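Local coordinates for shikimate 5-dehydrogenase (Thermus thermophilus, PDB 2D5C), which catalyses the reversible NADPH-linked reduction of 3-dehydroshikimate to shikimate, the fourth of seven steps to chorismate, the precursor of the aromatic amino acids, at residues 57-62 against 82-87. Numbering follows the deposited sequence.
With SKM ((3R,4S,5R)-3,4,5-trihydroxycyclohex-1-ene-1-carboxylic acid), chain E.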
# COMPACT_ATOMS: atom_id res chain seq x y z
N VAL A 57 -3.66 9.49 -2.49
CA VAL A 57 -4.45 10.71 -2.50
C VAL A 57 -5.43 10.65 -1.37
O VAL A 57 -5.78 9.57 -0.88
CB VAL A 57 -5.28 10.89 -3.81
CG1 VAL A 57 -4.37 10.99 -5.01
CG2 VAL A 57 -6.28 9.74 -3.97
N ASN A 58 -5.83 11.83 -0.91
CA ASN A 58 -6.85 11.95 0.12
C ASN A 58 -8.10 12.29 -0.68
O ASN A 58 -8.00 12.86 -1.77
CB ASN A 58 -6.52 13.08 1.10
CG ASN A 58 -5.56 12.64 2.19
OD1 ASN A 58 -4.59 13.34 2.50
ND2 ASN A 58 -5.83 11.48 2.78
N LEU A 59 -9.26 11.91 -0.16
CA LEU A 59 -10.51 12.20 -0.84
C LEU A 59 -11.37 13.02 0.09
O LEU A 59 -11.42 12.76 1.29
CB LEU A 59 -11.27 10.91 -1.19
CG LEU A 59 -10.64 9.88 -2.12
CD1 LEU A 59 -11.64 8.77 -2.36
CD2 LEU A 59 -10.23 10.52 -3.44
N THR A 60 -12.05 14.02 -0.47
CA THR A 60 -12.92 14.88 0.32
C THR A 60 -14.25 14.98 -0.45
O THR A 60 -14.41 14.31 -1.47
CB THR A 60 -12.26 16.28 0.53
OG1 THR A 60 -12.80 16.90 1.70
CG2 THR A 60 -12.50 17.17 -0.68
N LEU A 61 -15.18 15.80 0.03
CA LEU A 61 -16.47 15.94 -0.66
C LEU A 61 -16.31 16.25 -2.14
O LEU A 61 -15.40 16.99 -2.54
CB LEU A 61 -17.30 17.07 -0.06
CG LEU A 61 -17.89 16.96 1.34
CD1 LEU A 61 -16.80 17.03 2.38
CD2 LEU A 61 -18.88 18.10 1.53
N PRO A 62 -17.18 15.68 -2.98
CA PRO A 62 -18.28 14.78 -2.61
C PRO A 62 -17.92 13.41 -3.17
O PRO A 62 -18.74 12.74 -3.80
CB PRO A 62 -19.46 15.39 -3.35
CG PRO A 62 -18.82 15.70 -4.68
CD PRO A 62 -17.44 16.26 -4.32
N GLY A 82 -18.47 3.16 5.08
CA GLY A 82 -19.03 3.50 3.78
C GLY A 82 -18.35 4.71 3.17
O GLY A 82 -18.90 5.34 2.26
N ALA A 83 -17.16 5.04 3.66
CA ALA A 83 -16.45 6.19 3.13
C ALA A 83 -14.95 5.97 3.22
O ALA A 83 -14.46 5.44 4.21
CB ALA A 83 -16.84 7.46 3.91
N VAL A 84 -14.26 6.38 2.17
CA VAL A 84 -12.81 6.26 2.09
C VAL A 84 -12.25 7.67 1.97
O VAL A 84 -12.67 8.44 1.11
CB VAL A 84 -12.40 5.45 0.84
CG1 VAL A 84 -10.93 5.68 0.51
CG2 VAL A 84 -12.67 3.95 1.09
N ASN A 85 -11.29 8.01 2.84
CA ASN A 85 -10.67 9.33 2.79
C ASN A 85 -9.20 9.23 2.38
O ASN A 85 -8.53 10.24 2.14
CB ASN A 85 -10.79 10.02 4.15
CG ASN A 85 -9.65 9.67 5.09
OD1 ASN A 85 -9.33 8.49 5.30
ND2 ASN A 85 -9.03 10.69 5.68
N THR A 86 -8.69 8.01 2.31
CA THR A 86 -7.30 7.79 1.94
C THR A 86 -7.16 6.63 0.97
O THR A 86 -7.65 5.52 1.23
CB THR A 86 -6.44 7.51 3.18
OG1 THR A 86 -6.54 8.61 4.09
CG2 THR A 86 -4.96 7.32 2.79
N VAL A 87 -6.50 6.88 -0.16
CA VAL A 87 -6.27 5.86 -1.17
C VAL A 87 -4.78 5.67 -1.40
O VAL A 87 -4.04 6.65 -1.53
CB VAL A 87 -6.95 6.24 -2.52
CG1 VAL A 87 -6.67 5.16 -3.56
CG2 VAL A 87 -8.45 6.43 -2.31
O12 SKM E . -10.58 13.21 5.39
C8 SKM E . -9.97 14.49 5.13
C6 SKM E . -9.26 14.45 3.75
O7 SKM E . -8.27 13.42 3.77
C5 SKM E . -8.58 15.80 3.43
C4 SKM E . -9.41 17.01 3.87
C1 SKM E . -8.96 18.35 3.42
O2 SKM E . -7.87 18.47 2.64
O3 SKM E . -9.58 19.36 3.74
C10 SKM E . -10.50 16.92 4.63
C9 SKM E . -11.06 15.61 5.15
O11 SKM E . -12.16 15.22 4.31
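Asn-58 and Thr-86 form a non-hydrogen-bonded antiparallel pair, their side chains side by side on the face of the sheet where shikimate lies. The amide of Asn-58 turns back across the strand gap, and ND2 donates a nearly straight bond (165°) to Asn-85 O at 3.0 Å, with the acceptor close to the amide plane. Leu-59 N grips the same carbonyl oxygen at 2.9 Å from the opposite face of its plane, well above that plane, so two donors fix the peptide just where Asn-85 and Thr-86 make a classic bulge against Phe-97. With OD1 of Asn-58 bonded to Tyr-33, both ends of its amide are held. With an alanine in its place, Asn-85 O would probably keep just one of these two donors, Tyr-33 OH would lose this partner, and a gap would open beside the substrate, whose O7 lies 3.2 Å from Asn-58 CG.

The CB of Asn-85 points away from 57-62, though it still touches that segment, and its amide reaches the substrate. Its CG sits between backbone N and carbonyl carbon (chi1 87°), and ND2 donates a hydrogen bond to shikimate O12 at 3.0 Å and a weak one to O7, while OD1 accepts from Thr-99 N. From the other segment Thr-60 OG1 shares a hydrogen bond with shikimate O11 at 3.2 Å.

On the reverse face the side chains that meet are apolar. Val-57 CG2 lies against Val-87 CB at 3.8 Å above their paired backbone bonds, and Leu-59 slants across Val-87, CD1 touching its CG2 and also covering Val-84 O, which has no hydrogen-bond partner.

Within the mixed sheet of the substrate-binding domain, strand 56-59 runs between parallel strand 2-8 and antiparallel strand 86-90. Val-57 packs on Ala-5 and Leu-7 of strand 2-8, and Leu-59 on Leu-7, whereas helix 229-244 covers Asn-58 and Thr-86 through Ala-239 and Trp-243.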